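Long-range contacts in Endonuclease/exonuclease/phosphatase (Leptotrichia buccalis C-1013-b, PDB 3TEB), which probably works as a metal-dependent hydrolase with nuclease activity, one of the endonuclease/exonuclease/phosphatase enzymes with a DNase I-like fold: residues I6-V11 with D229-N234; T99-K104 with I128-E133; S168-L173 with K235-K240; K240-I245 with I260-E265. One frame throughout, in Å; residues are numbered along the deposited sequence.

Contact 1: I6-V11 with D229-N234; sequences ILTVNV and DYIFSN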
loop_
_atom_site.group_PDB
_atom_site.type_symbol
_atom_site.label_atom_id
_atom_site.label_comp_id
_atom_site.label_asym_id
_atom_site.label_seq_id
_atom_site.Cartn_x
_atom_site.Cartn_y
_atom_site.Cartn_z
ATOM N N ILE A 6 -6.644 -6.306 -6.950
ATOM C CA ILE A 6 -5.964 -5.557 -5.905
ATOM C C ILE A 6 -5.137 -4.414 -6.527
ATOM O O ILE A 6 -4.588 -4.580 -7.618
ATOM C CB ILE A 6 -4.998 -6.495 -5.187
ATOM C CG1 ILE A 6 -5.719 -7.321 -4.170
ATOM C CG2 ILE A 6 -3.927 -5.744 -4.424
ATOM C CD1 ILE A 6 -4.723 -8.059 -3.336
ATOM N N LEU A 7 -5.035 -3.276 -5.829
ATOM C CA LEU A 7 -4.169 -2.163 -6.229
ATOM C C LEU A 7 -3.367 -1.645 -5.036
ATOM O O LEU A 7 -3.895 -1.530 -3.927
ATOM C CB LEU A 7 -5.014 -1.036 -6.814
ATOM C CG LEU A 7 -4.444 0.382 -6.906
ATOM C CD1 LEU A 7 -3.419 0.496 -8.004
ATOM C CD2 LEU A 7 -5.557 1.356 -7.147
ATOM N N THR A 8 -2.092 -1.337 -5.260
ATOM C CA THR A 8 -1.265 -0.681 -4.235
ATOM C C THR A 8 -0.558 0.537 -4.821
ATOM O O THR A 8 -0.026 0.480 -5.927
ATOM C CB THR A 8 -0.221 -1.635 -3.572
ATOM O OG1 THR A 8 0.473 -0.938 -2.529
ATOM C CG2 THR A 8 0.814 -2.127 -4.588
ATOM N N VAL A 9 -0.544 1.639 -4.086
ATOM C CA VAL A 9 0.014 2.869 -4.623
ATOM C C VAL A 9 0.489 3.805 -3.515
ATOM O O VAL A 9 -0.259 4.138 -2.595
ATOM C CB VAL A 9 -0.973 3.548 -5.633
ATOM C CG1 VAL A 9 -2.335 3.768 -5.023
ATOM C CG2 VAL A 9 -0.417 4.824 -6.148
ATOM N N ASN A 10 1.761 4.179 -3.593
ATOM C CA ASN A 10 2.326 5.210 -2.727
ATOM C C ASN A 10 1.880 6.538 -3.296
ATOM O O ASN A 10 2.273 6.891 -4.404
ATOM C CB ASN A 10 3.847 5.114 -2.745
ATOM C CG ASN A 10 4.514 6.176 -1.899
ATOM O OD1 ASN A 10 4.145 7.358 -1.945
ATOM N ND2 ASN A 10 5.528 5.764 -1.128
ATOM N N VAL A 11 1.043 7.274 -2.579
ATOM C CA VAL A 11 0.338 8.378 -3.243
ATOM C C VAL A 11 1.011 9.736 -3.120
ATOM O O VAL A 11 0.538 10.724 -3.697
ATOM C CB VAL A 11 -1.146 8.468 -2.828
ATOM C CG1 VAL A 11 -1.946 7.394 -3.549
ATOM C CG2 VAL A 11 -1.302 8.391 -1.308
ATOM N N ASP A 229 8.061 -1.216 -5.087
ATOM C CA ASP A 229 6.743 -1.529 -4.539
ATOM C C ASP A 229 6.408 -2.988 -4.834
ATOM O O ASP A 229 6.821 -3.528 -5.868
ATOM C CB ASP A 229 5.686 -0.619 -5.171
ATOM C CG ASP A 229 5.934 0.873 -4.888
ATOM O OD1 ASP A 229 6.809 1.486 -5.554
ATOM O OD2 ASP A 229 5.225 1.436 -4.016
ATOM N N TYR A 230 5.666 -3.634 -3.936
ATOM C CA TYR A 230 5.345 -5.050 -4.114
ATOM C C TYR A 230 3.975 -5.448 -3.613
ATOM O O TYR A 230 3.319 -4.708 -2.891
ATOM C CB TYR A 230 6.353 -5.927 -3.379
ATOM C CG TYR A 230 7.795 -5.712 -3.738
ATOM C CD1 TYR A 230 8.398 -6.466 -4.739
ATOM C CD2 TYR A 230 8.567 -4.774 -3.058
ATOM C CE1 TYR A 230 9.734 -6.289 -5.063
ATOM C CE2 TYR A 230 9.901 -4.582 -3.373
ATOM C CZ TYR A 230 10.480 -5.345 -4.373
ATOM O OH TYR A 230 11.805 -5.160 -4.685
ATOM N N ILE A 231 3.566 -6.648 -4.005
ATOM C CA ILE A 231 2.476 -7.348 -3.360
ATOM C C ILE A 231 2.953 -8.776 -3.045
ATOM O O ILE A 231 3.106 -9.607 -3.939
ATOM C CB ILE A 231 1.186 -7.288 -4.203
ATOM C CG1 ILE A 231 0.604 -5.880 -4.125
ATOM C CG2 ILE A 231 0.142 -8.266 -3.683
ATOM C CD1 ILE A 231 -0.289 -5.524 -5.259
ATOM N N PHE A 232 3.228 -9.026 -1.765
ATOM C CA PHE A 232 3.699 -10.319 -1.287
ATOM C C PHE A 232 2.548 -11.128 -0.719
ATOM O O PHE A 232 1.485 -10.590 -0.394
ATOM C CB PHE A 232 4.760 -10.149 -0.192
ATOM C CG PHE A 232 6.021 -9.487 -0.657
ATOM C CD1 PHE A 232 6.845 -10.102 -1.594
ATOM C CD2 PHE A 232 6.399 -8.256 -0.143
ATOM C CE1 PHE A 232 8.018 -9.482 -2.028
ATOM C CE2 PHE A 232 7.568 -7.635 -0.563
ATOM C CZ PHE A 232 8.379 -8.247 -1.511
ATOM N N SER A 233 2.792 -12.424 -0.565
ATOM C CA SER A 233 1.810 -13.376 -0.095
ATOM C C SER A 233 2.523 -14.351 0.840
ATOM O O SER A 233 3.709 -14.621 0.646
ATOM C CB SER A 233 1.261 -14.123 -1.306
ATOM O OG SER A 233 0.099 -14.857 -0.975
ATOM N N ASN A 234 1.823 -14.875 1.848
ATOM C CA ASN A 234 2.411 -15.878 2.748
ATOM C C ASN A 234 2.184 -17.289 2.251
ATOM O O ASN A 234 2.693 -18.246 2.822
ATOM C CB ASN A 234 1.868 -15.742 4.170
ATOM C CG ASN A 234 0.382 -16.032 4.266
ATOM O OD1 ASN A 234 -0.368 -15.843 3.306
ATOM N ND2 ASN A 234 -0.055 -16.471 5.437
#
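D229 sets one carboxylate oxygen, OD1, between two partners, accepting hydrogen bonds from H257 and T211, while its other oxygen, OD2, rests 4.1 Å from N10 CB, a loose contact. The N10 amide is engaged elsewhere: ND2 bonds to E42 and OD1 takes the backbone N of H12. E42 and D256 bind magnesium in a structure of this protein; through its ND2 bond to E42, N10 probably helps to hold that ligand, as a second-shell residue. Strands 6-10 and 229-233 belong to the two opposed sheets of the DNase I-like sandwich; their short axes approach to 8.0 Å with their N-to-C directions 146° apart, too far for backbone pairing, and side chains fill the gap. I231 does most of this. Its CD1 comes 3.6 Å from T8 CG2 and, obliquely, 3.7 Å from I6 CG2, whereas the flank of the same chain brings I231 CG1 to 3.8 Å from T8 CG2. T8 and I231 pass each other alongside, pointing oppositely. T8 turns its hydroxyl away from its own N (chi1 -176°), which puts the CG2 methyl toward I231, and the hydroxyl finds its hydrogen bond outside the pair. I260 and V262 of strand 259-264 pack on I231 as well.

Contact 2: T99-K104 with I128-E133; sequences TRHKIK and ITINYE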
loop_
_atom_site.group_PDB
_atom_site.type_symbol
_atom_site.label_atom_id
_atom_site.label_comp_id
_atom_site.label_asym_id
_atom_site.label_seq_id
_atom_site.Cartn_x
_atom_site.Cartn_y
_atom_site.Cartn_z
ATOM N N THR A 99 -11.692 -0.349 0.886
ATOM C CA THR A 99 -12.266 -1.615 0.462
ATOM C C THR A 99 -13.731 -1.558 0.099
ATOM O O THR A 99 -14.492 -0.800 0.689
ATOM C CB THR A 99 -11.944 -2.795 1.451
ATOM O OG1 THR A 99 -12.502 -4.012 0.934
ATOM C CG2 THR A 99 -12.446 -2.537 2.869
ATOM N N ARG A 100 -14.083 -2.375 -0.892
ATOM C CA ARG A 100 -15.447 -2.633 -1.343
ATOM C C ARG A 100 -16.205 -3.538 -0.379
ATOM O O ARG A 100 -17.446 -3.540 -0.366
ATOM C CB ARG A 100 -15.384 -3.378 -2.663
ATOM C CG ARG A 100 -15.856 -2.650 -3.856
ATOM C CD ARG A 100 -15.523 -3.449 -5.101
ATOM N NE ARG A 100 -16.255 -4.715 -5.151
ATOM C CZ ARG A 100 -15.936 -5.756 -5.920
ATOM N NH1 ARG A 100 -14.887 -5.709 -6.727
ATOM N NH2 ARG A 100 -16.665 -6.863 -5.870
ATOM N N HIS A 101 -15.450 -4.325 0.392
ATOM C CA HIS A 101 -15.994 -5.344 1.280
ATOM C C HIS A 101 -16.070 -4.902 2.718
ATOM O O HIS A 101 -15.234 -4.143 3.180
ATOM C CB HIS A 101 -15.108 -6.576 1.240
ATOM C CG HIS A 101 -14.958 -7.162 -0.123
ATOM N ND1 HIS A 101 -15.974 -7.850 -0.752
ATOM C CD2 HIS A 101 -13.913 -7.164 -0.981
ATOM C CE1 HIS A 101 -15.559 -8.250 -1.942
ATOM N NE2 HIS A 101 -14.312 -7.842 -2.106
ATOM N N LYS A 102 -17.063 -5.410 3.436
ATOM C CA LYS A 102 -17.131 -5.245 4.885
ATOM C C LYS A 102 -16.094 -6.142 5.560
ATOM O O LYS A 102 -15.616 -7.091 4.943
ATOM C CB LYS A 102 -18.542 -5.540 5.367
ATOM C CG LYS A 102 -19.516 -4.522 4.836
ATOM C CD LYS A 102 -20.949 -4.786 5.234
ATOM C CE LYS A 102 -21.803 -3.570 4.851
ATOM N NZ LYS A 102 -23.269 -3.874 4.882
ATOM N N ILE A 103 -15.725 -5.845 6.804
ATOM C CA ILE A 103 -14.577 -6.527 7.425
ATOM C C ILE A 103 -14.859 -7.213 8.772
ATOM O O ILE A 103 -15.766 -6.805 9.502
ATOM C CB ILE A 103 -13.374 -5.568 7.596
ATOM C CG1 ILE A 103 -13.762 -4.382 8.476
ATOM C CG2 ILE A 103 -12.870 -5.107 6.251
ATOM C CD1 ILE A 103 -12.609 -3.780 9.213
ATOM N N LYS A 104 -14.062 -8.243 9.092
ATOM C CA LYS A 104 -14.167 -8.980 10.373
ATOM C C LYS A 104 -13.249 -8.380 11.432
ATOM O O LYS A 104 -13.543 -8.470 12.613
ATOM C CB LYS A 104 -13.793 -10.466 10.214
ATOM C CG LYS A 104 -14.515 -11.218 9.125
ATOM C CD LYS A 104 -15.848 -11.826 9.611
ATOM C CE LYS A 104 -15.690 -13.318 10.036
ATOM N NZ LYS A 104 -16.844 -14.138 9.550
ATOM N N ILE A 128 -6.456 -5.473 7.591
ATOM C CA ILE A 128 -7.868 -5.636 7.371
ATOM C C ILE A 128 -8.154 -7.148 7.230
ATOM O O ILE A 128 -7.373 -7.878 6.616
ATOM C CB ILE A 128 -8.290 -4.746 6.151
ATOM C CG1 ILE A 128 -9.490 -3.912 6.505
ATOM C CG2 ILE A 128 -8.482 -5.485 4.831
ATOM C CD1 ILE A 128 -9.173 -2.968 7.613
ATOM N N THR A 129 -9.229 -7.638 7.841
ATOM C CA THR A 129 -9.637 -9.026 7.606
ATOM C C THR A 129 -10.980 -9.101 6.864
ATOM O O THR A 129 -12.003 -8.631 7.362
ATOM C CB THR A 129 -9.644 -9.861 8.912
ATOM O OG1 THR A 129 -8.394 -9.684 9.580
ATOM C CG2 THR A 129 -9.813 -11.340 8.625
ATOM N N ILE A 130 -10.955 -9.674 5.665
ATOM C CA ILE A 130 -12.159 -9.873 4.881
ATOM C C ILE A 130 -12.451 -11.339 4.846
ATOM O O ILE A 130 -11.560 -12.154 4.606
ATOM C CB ILE A 130 -11.978 -9.500 3.394
ATOM C CG1 ILE A 130 -11.140 -8.219 3.199
ATOM C CG2 ILE A 130 -13.339 -9.456 2.680
ATOM C CD1 ILE A 130 -11.935 -6.969 3.027
ATOM N N ASN A 131 -13.712 -11.676 5.080
ATOM C CA ASN A 131 -14.204 -13.003 4.797
ATOM C C ASN A 131 -14.620 -13.053 3.335
ATOM O O ASN A 131 -15.527 -12.338 2.909
ATOM C CB ASN A 131 -15.377 -13.342 5.706
ATOM C CG ASN A 131 -15.878 -14.745 5.495
ATOM O OD1 ASN A 131 -17.028 -14.948 5.124
ATOM N ND2 ASN A 131 -15.009 -15.724 5.702
ATOM N N TYR A 132 -13.925 -13.875 2.560
ATOM C CA TYR A 132 -14.184 -13.975 1.135
ATOM C C TYR A 132 -14.293 -15.427 0.684
ATOM O O TYR A 132 -13.380 -16.233 0.901
ATOM C CB TYR A 132 -13.114 -13.223 0.337
ATOM C CG TYR A 132 -13.461 -13.015 -1.130
ATOM C CD1 TYR A 132 -14.787 -12.784 -1.544
ATOM C CD2 TYR A 132 -12.464 -13.028 -2.104
ATOM C CE1 TYR A 132 -15.101 -12.586 -2.892
ATOM C CE2 TYR A 132 -12.766 -12.823 -3.455
ATOM C CZ TYR A 132 -14.080 -12.605 -3.840
ATOM O OH TYR A 132 -14.358 -12.411 -5.175
ATOM N N GLU A 133 -15.425 -15.740 0.055
ATOM C CA GLU A 133 -15.718 -17.087 -0.425
ATOM C C GLU A 133 -15.282 -18.135 0.609
ATOM O O GLU A 133 -14.430 -18.981 0.332
ATOM C CB GLU A 133 -15.072 -17.340 -1.799
ATOM C CG GLU A 133 -15.406 -16.275 -2.853
ATOM C CD GLU A 133 -15.318 -16.781 -4.298
ATOM O OE1 GLU A 133 -14.653 -16.125 -5.138
ATOM O OE2 GLU A 133 -15.930 -17.829 -4.601
HETATM O O HOH W 1 -15.811 -9.765 6.165
#
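K104 N gives a nearly straight backbone bond to T129 O (2.7 Å, 166°), close to the line of the carbonyl. A water donates to K102 O and accepts from N131 N. Van der Waals contacts centre on I130: its CD1 meets T99 OG1 tip to tip at 3.7 Å, and its CG2 lies 3.7 Å from H101 CB, the latter side chains crossing at about a right angle. I103 turns CG2 opposite its carbonyl carbon (chi1 60°), 3.6 Å from I128 CG1. The H101 and Y132 rings pair obliquely, their planes at 41°, with H101 NE2 held by D36. At the end of strand 91-99, T99 OG1 accepts from H101 N (3.0 Å), an ST turn, and also bonds to D36 O. Replacing T99 by a valine removes that hydroxyl, which would probably leave H101 N and D36 O without this mate. One direct bond, one water and isoleucines packed alongside thus hold the 100-104 link, between strand 91-99 of one sheet and strand 105-110 of the other, on strand 124-132.

Contact 3: S168-L173 with K235-K240; sequences SNLKIL and KELKVK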
loop_
_atom_site.group_PDB
_atom_site.type_symbol
_atom_site.label_atom_id
_atom_site.label_comp_id
_atom_site.label_asym_id
_atom_site.label_seq_id
_atom_site.Cartn_x
_atom_site.Cartn_y
_atom_site.Cartn_z
ATOM N N SER A 168 -3.599 -19.621 10.560
ATOM C CA SER A 168 -3.125 -20.046 9.258
ATOM C C SER A 168 -3.981 -19.404 8.178
ATOM O O SER A 168 -4.534 -20.081 7.316
ATOM C CB SER A 168 -3.095 -21.569 9.151
ATOM O OG SER A 168 -4.266 -22.110 9.703
ATOM N N ASN A 169 -4.082 -18.080 8.251
ATOM C CA ASN A 169 -4.816 -17.301 7.272
ATOM C C ASN A 169 -3.939 -16.877 6.123
ATOM O O ASN A 169 -2.734 -16.684 6.297
ATOM C CB ASN A 169 -5.394 -16.057 7.927
ATOM C CG ASN A 169 -6.770 -16.279 8.452
ATOM O OD1 ASN A 169 -7.254 -17.402 8.456
ATOM N ND2 ASN A 169 -7.425 -15.211 8.894
ATOM N N LEU A 170 -4.547 -16.724 4.952
ATOM C CA LEU A 170 -3.854 -16.095 3.844
ATOM C C LEU A 170 -3.603 -14.647 4.217
ATOM O O LEU A 170 -4.531 -13.899 4.553
ATOM C CB LEU A 170 -4.665 -16.186 2.553
ATOM C CG LEU A 170 -4.174 -15.427 1.321
ATOM C CD1 LEU A 170 -2.803 -15.903 0.890
ATOM C CD2 LEU A 170 -5.163 -15.591 0.194
ATOM N N LYS A 171 -2.332 -14.273 4.193
ATOM C CA LYS A 171 -1.920 -12.920 4.510
ATOM C C LYS A 171 -1.385 -12.304 3.236
ATOM O O LYS A 171 -0.470 -12.854 2.612
ATOM C CB LYS A 171 -0.863 -12.925 5.614
ATOM C CG LYS A 171 -1.450 -13.217 6.965
ATOM C CD LYS A 171 -0.429 -13.542 8.028
ATOM C CE LYS A 171 -1.185 -14.054 9.241
ATOM N NZ LYS A 171 -0.454 -13.943 10.507
ATOM N N ILE A 172 -1.992 -11.194 2.819
ATOM C CA ILE A 172 -1.528 -10.455 1.638
ATOM C C ILE A 172 -1.007 -9.094 2.064
ATOM O O ILE A 172 -1.672 -8.319 2.753
ATOM C CB ILE A 172 -2.585 -10.380 0.520
ATOM C CG1 ILE A 172 -2.732 -11.761 -0.112
ATOM C CG2 ILE A 172 -2.174 -9.375 -0.539
ATOM C CD1 ILE A 172 -3.973 -11.935 -0.924
ATOM N N LEU A 173 0.207 -8.823 1.628
ATOM C CA LEU A 173 1.042 -7.855 2.280
ATOM C C LEU A 173 1.570 -6.884 1.218
ATOM O O LEU A 173 2.452 -7.221 0.445
ATOM C CB LEU A 173 2.132 -8.653 2.975
ATOM C CG LEU A 173 2.932 -8.081 4.112
ATOM C CD1 LEU A 173 3.228 -9.171 5.099
ATOM C CD2 LEU A 173 4.198 -7.529 3.484
ATOM N N LYS A 235 1.390 -17.398 1.193
ATOM C CA LYS A 235 1.085 -18.663 0.556
ATOM C C LYS A 235 1.256 -18.470 -0.935
ATOM O O LYS A 235 1.207 -17.345 -1.427
ATOM C CB LYS A 235 -0.368 -19.070 0.817
ATOM C CG LYS A 235 -0.796 -19.247 2.273
ATOM C CD LYS A 235 -2.121 -19.990 2.293
ATOM C CE LYS A 235 -3.048 -19.538 3.398
ATOM N NZ LYS A 235 -2.808 -20.214 4.695
ATOM N N GLU A 236 1.437 -19.574 -1.656
ATOM C CA GLU A 236 1.486 -19.552 -3.114
ATOM C C GLU A 236 0.081 -19.350 -3.659
ATOM O O GLU A 236 -0.871 -19.934 -3.162
ATOM C CB GLU A 236 2.062 -20.856 -3.642
ATOM C CG GLU A 236 2.995 -20.684 -4.822
ATOM C CD GLU A 236 3.936 -21.873 -4.996
ATOM O OE1 GLU A 236 4.072 -22.680 -4.044
ATOM O OE2 GLU A 236 4.544 -22.005 -6.081
ATOM N N LEU A 237 -0.041 -18.515 -4.679
ATOM C CA LEU A 237 -1.345 -18.126 -5.194
ATOM C C LEU A 237 -1.448 -18.324 -6.690
ATOM O O LEU A 237 -0.438 -18.435 -7.389
ATOM C CB LEU A 237 -1.620 -16.654 -4.877
ATOM C CG LEU A 237 -1.910 -16.285 -3.431
ATOM C CD1 LEU A 237 -2.375 -14.860 -3.358
ATOM C CD2 LEU A 237 -2.963 -17.224 -2.863
ATOM N N LYS A 238 -2.687 -18.362 -7.171
ATOM C CA LYS A 238 -2.957 -18.365 -8.597
ATOM C C LYS A 238 -3.130 -16.913 -9.030
ATOM O O LYS A 238 -4.181 -16.301 -8.805
ATOM C CB LYS A 238 -4.188 -19.231 -8.907
ATOM C CG LYS A 238 -4.678 -19.193 -10.350
ATOM C CD LYS A 238 -3.567 -19.437 -11.367
ATOM C CE LYS A 238 -4.027 -19.009 -12.745
ATOM N NZ LYS A 238 -4.895 -20.032 -13.389
ATOM N N VAL A 239 -2.069 -16.371 -9.626
ATOM C CA VAL A 239 -1.985 -14.948 -9.970
ATOM C C VAL A 239 -2.068 -14.786 -11.487
ATOM O O VAL A 239 -1.101 -15.042 -12.207
ATOM C CB VAL A 239 -0.675 -14.298 -9.434
ATOM C CG1 VAL A 239 -0.689 -12.803 -9.653
ATOM C CG2 VAL A 239 -0.467 -14.613 -7.964
ATOM N N LYS A 240 -3.231 -14.360 -11.961
ATOM C CA LYS A 240 -3.488 -14.272 -13.387
ATOM C C LYS A 240 -2.686 -13.163 -14.097
ATOM O O LYS A 240 -2.263 -13.348 -15.251
ATOM C CB LYS A 240 -4.996 -14.154 -13.647
ATOM C CG LYS A 240 -5.385 -14.200 -15.130
ATOM C CD LYS A 240 -6.544 -15.155 -15.406
ATOM C CE LYS A 240 -7.014 -15.010 -16.843
ATOM N NZ LYS A 240 -7.727 -16.233 -17.310
#
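The crossing of the chain from strand 225-233 in one sheet of the sandwich to strand 239-245 in the other runs past the start of strand 170-174, and K235 and L237 of this link lean on L170 and I172. The amine of K235 reaches back to donate a hydrogen bond from NZ to S168 O, 3.1 Å away, approaching from above the carbonyl plane rather than along a lone pair. A bend near the end of the lysine chain (chi4 -85°) turns NZ to S168 and brings CE against the backbone, 3.5 Å from L170 N. The lower part of the same chain lies obliquely over the leucine, with K235 CB 4.0 Å from L170 CD1. With an alanine in place of K235, S168 O is likely to lose this donor and L170 the methylenes lying across it. Farther along, L237 sends its two methyls to different neighbours: CD2 meets L170 CD1 at 4.0 Å, CD1 meets I172 CD1 at 4.1 Å. I264 of strand 259-264 touches L237 too, so this leucine bridges both sheets. Here the link between the two sheets of the DNase I-like sandwich packs its aliphatic side chains on both.

Contact 4: K240-I245 with I260-E265; sequences KESKVI and IEVKIE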
loop_
_atom_site.group_PDB
_atom_site.type_symbol
_atom_site.label_atom_id
_atom_site.label_comp_id
_atom_site.label_asym_id
_atom_site.label_seq_id
_atom_site.Cartn_x
_atom_site.Cartn_y
_atom_site.Cartn_z
ATOM N N LYS A 240 -3.231 -14.360 -11.961
ATOM C CA LYS A 240 -3.488 -14.272 -13.387
ATOM C C LYS A 240 -2.686 -13.163 -14.097
ATOM O O LYS A 240 -2.263 -13.348 -15.251
ATOM C CB LYS A 240 -4.996 -14.154 -13.647
ATOM C CG LYS A 240 -5.385 -14.200 -15.130
ATOM C CD LYS A 240 -6.544 -15.155 -15.406
ATOM C CE LYS A 240 -7.014 -15.010 -16.843
ATOM N NZ LYS A 240 -7.727 -16.233 -17.310
ATOM N N GLU A 241 -2.459 -12.042 -13.399
ATOM C CA GLU A 241 -1.839 -10.840 -13.977
ATOM C C GLU A 241 -1.215 -9.895 -12.941
ATOM O O GLU A 241 -1.725 -9.751 -11.835
ATOM C CB GLU A 241 -2.883 -10.075 -14.786
ATOM C CG GLU A 241 -2.346 -8.843 -15.520
ATOM C CD GLU A 241 -3.269 -8.358 -16.637
ATOM O OE1 GLU A 241 -4.429 -8.832 -16.704
ATOM O OE2 GLU A 241 -2.831 -7.510 -17.451
ATOM N N SER A 242 -0.124 -9.233 -13.312
ATOM C CA SER A 242 0.462 -8.191 -12.473
ATOM C C SER A 242 0.979 -7.020 -13.300
ATOM O O SER A 242 2.116 -7.039 -13.766
ATOM C CB SER A 242 1.597 -8.754 -11.621
ATOM O OG SER A 242 2.297 -7.711 -10.958
ATOM N N LYS A 243 0.154 -5.994 -13.473
ATOM C CA LYS A 243 0.564 -4.828 -14.252
ATOM C C LYS A 243 0.929 -3.625 -13.387
ATOM O O LYS A 243 0.441 -3.480 -12.263
ATOM C CB LYS A 243 -0.508 -4.437 -15.282
ATOM C CG LYS A 243 -0.738 -5.467 -16.375
ATOM C CD LYS A 243 0.584 -6.125 -16.844
ATOM C CE LYS A 243 0.374 -7.372 -17.719
ATOM N NZ LYS A 243 0.087 -7.005 -19.124
ATOM N N VAL A 244 1.795 -2.769 -13.923
ATOM C CA VAL A 244 2.031 -1.460 -13.344
ATOM C C VAL A 244 0.953 -0.529 -13.888
ATOM O O VAL A 244 0.466 -0.725 -15.000
ATOM C CB VAL A 244 3.450 -0.946 -13.660
ATOM C CG1 VAL A 244 3.665 0.453 -13.092
ATOM C CG2 VAL A 244 4.485 -1.902 -13.090
ATOM N N ILE A 245 0.563 0.453 -13.085
ATOM C CA ILE A 245 -0.469 1.410 -13.461
ATOM C C ILE A 245 -0.069 2.828 -13.000
ATOM O O ILE A 245 0.754 2.990 -12.070
ATOM C CB ILE A 245 -1.869 0.967 -12.942
ATOM C CG1 ILE A 245 -2.963 1.909 -13.429
ATOM C CG2 ILE A 245 -1.885 0.843 -11.433
ATOM C CD1 ILE A 245 -4.344 1.341 -13.303
ATOM N N ILE A 260 0.830 -0.710 -8.483
ATOM C CA ILE A 260 0.754 -2.091 -8.949
ATOM C C ILE A 260 -0.670 -2.570 -8.824
ATOM O O ILE A 260 -1.354 -2.323 -7.828
ATOM C CB ILE A 260 1.674 -3.043 -8.150
ATOM C CG1 ILE A 260 3.138 -2.707 -8.383
ATOM C CG2 ILE A 260 1.444 -4.495 -8.546
ATOM C CD1 ILE A 260 4.039 -3.375 -7.392
ATOM N N GLU A 261 -1.085 -3.282 -9.854
ATOM C CA GLU A 261 -2.433 -3.728 -10.012
ATOM C C GLU A 261 -2.365 -5.231 -10.309
ATOM O O GLU A 261 -1.796 -5.654 -11.315
ATOM C CB GLU A 261 -3.032 -2.935 -11.162
ATOM C CG GLU A 261 -4.403 -3.354 -11.617
ATOM C CD GLU A 261 -4.697 -2.939 -13.068
ATOM O OE1 GLU A 261 -5.842 -3.192 -13.526
ATOM O OE2 GLU A 261 -3.793 -2.380 -13.751
ATOM N N VAL A 262 -2.940 -6.035 -9.420
ATOM C CA VAL A 262 -2.783 -7.490 -9.454
ATOM C C VAL A 262 -4.145 -8.182 -9.468
ATOM O O VAL A 262 -5.058 -7.773 -8.744
ATOM C CB VAL A 262 -1.954 -7.964 -8.222
ATOM C CG1 VAL A 262 -2.087 -9.440 -8.000
ATOM C CG2 VAL A 262 -0.495 -7.613 -8.394
ATOM N N LYS A 263 -4.278 -9.221 -10.290
ATOM C CA LYS A 263 -5.501 -10.030 -10.323
ATOM C C LYS A 263 -5.277 -11.456 -9.768
ATOM O O LYS A 263 -4.429 -12.196 -10.262
ATOM C CB LYS A 263 -6.086 -10.056 -11.742
ATOM C CG LYS A 263 -7.520 -10.569 -11.809
ATOM C CD LYS A 263 -7.954 -10.827 -13.247
ATOM C CE LYS A 263 -9.019 -11.927 -13.306
ATOM N NZ LYS A 263 -9.083 -12.588 -14.655
ATOM N N ILE A 264 -6.030 -11.821 -8.730
ATOM C CA ILE A 264 -5.907 -13.132 -8.077
ATOM C C ILE A 264 -7.221 -13.886 -8.181
ATOM O O ILE A 264 -8.285 -13.300 -8.003
ATOM C CB ILE A 264 -5.642 -13.027 -6.542
ATOM C CG1 ILE A 264 -4.826 -11.780 -6.148
ATOM C CG2 ILE A 264 -5.073 -14.356 -5.996
ATOM C CD1 ILE A 264 -3.332 -11.981 -6.052
ATOM N N GLU A 265 -7.165 -15.187 -8.432
ATOM C CA GLU A 265 -8.386 -15.967 -8.288
ATOM C C GLU A 265 -8.269 -17.123 -7.305
ATOM O O GLU A 265 -7.232 -17.787 -7.221
ATOM C CB GLU A 265 -8.986 -16.382 -9.642
ATOM C CG GLU A 265 -8.247 -17.449 -10.431
ATOM C CD GLU A 265 -8.657 -17.455 -11.902
ATOM O OE1 GLU A 265 -8.564 -16.366 -12.537
ATOM O OE2 GLU A 265 -9.060 -18.540 -12.410
#
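The E261 carboxylate lies against I245, with OE2 3.8 Å from I245 CD1; CG opposite the backbone N (chi1 173°) and an extended chain carry it across. Its OE1 makes a salt bridge to K33, and OE2 takes a weak hydrogen bond from N250. A second flat group, the E241 carboxylate, is paired within its own strand, OE2 to K243 NZ at 3.4 Å. Both stand on one face of an antiparallel two-strand ladder in the mixed sheet of the sandwich, where the axes of 240-245 and 260-264 run 4.7 Å apart with N-to-C directions at 157°. E241 with K263 and K243 with E261 are hydrogen-bonded pairs. The latter is closed from both sides: K243 N gives to E261 O and E261 N gives to K243 O, the second bond the straighter at 158°. Nearer the start of strand 239-245, K240 N makes only a weak bond to K263 O. There the K240 and K263 side chains run together, with the poorly ordered E265 carboxylate nearby, which would probably offset part of their like charge. On the other face, S242 OG sits 3.8 Å from V262 CG2 and 4.1 Å from I260 CG2. Between the pairs, V262 CA-H points at E241 O, 3.4 Å from CA to O.

In the fold
Along the chain, contact 2 falls wholly within the span bracketed by contact 1, contact 3 alternates with contact 1, and contact 4 follows contacts 1, 2 and 3, sharing K240 with contact 3. Contact 1 is central, about 5 Å from the chain centre, between the two sheets. Contact 4 lies in the sheet that holds strand 4-10, about 10 Å from contact 1, centre to centre. Contact 3 is about 12 Å from contact 1 by centres, and N234 bonds to K171 and N169 between them. Contact 2 lies about 17 Å from contact 1, centre to centre, on strand 124-132 of the sheet that also holds 170-174 and 225-233. Contacts 1 and 3 thus join the two sheets near the core and farther out, with the magnesium site beside N10 at the inner one.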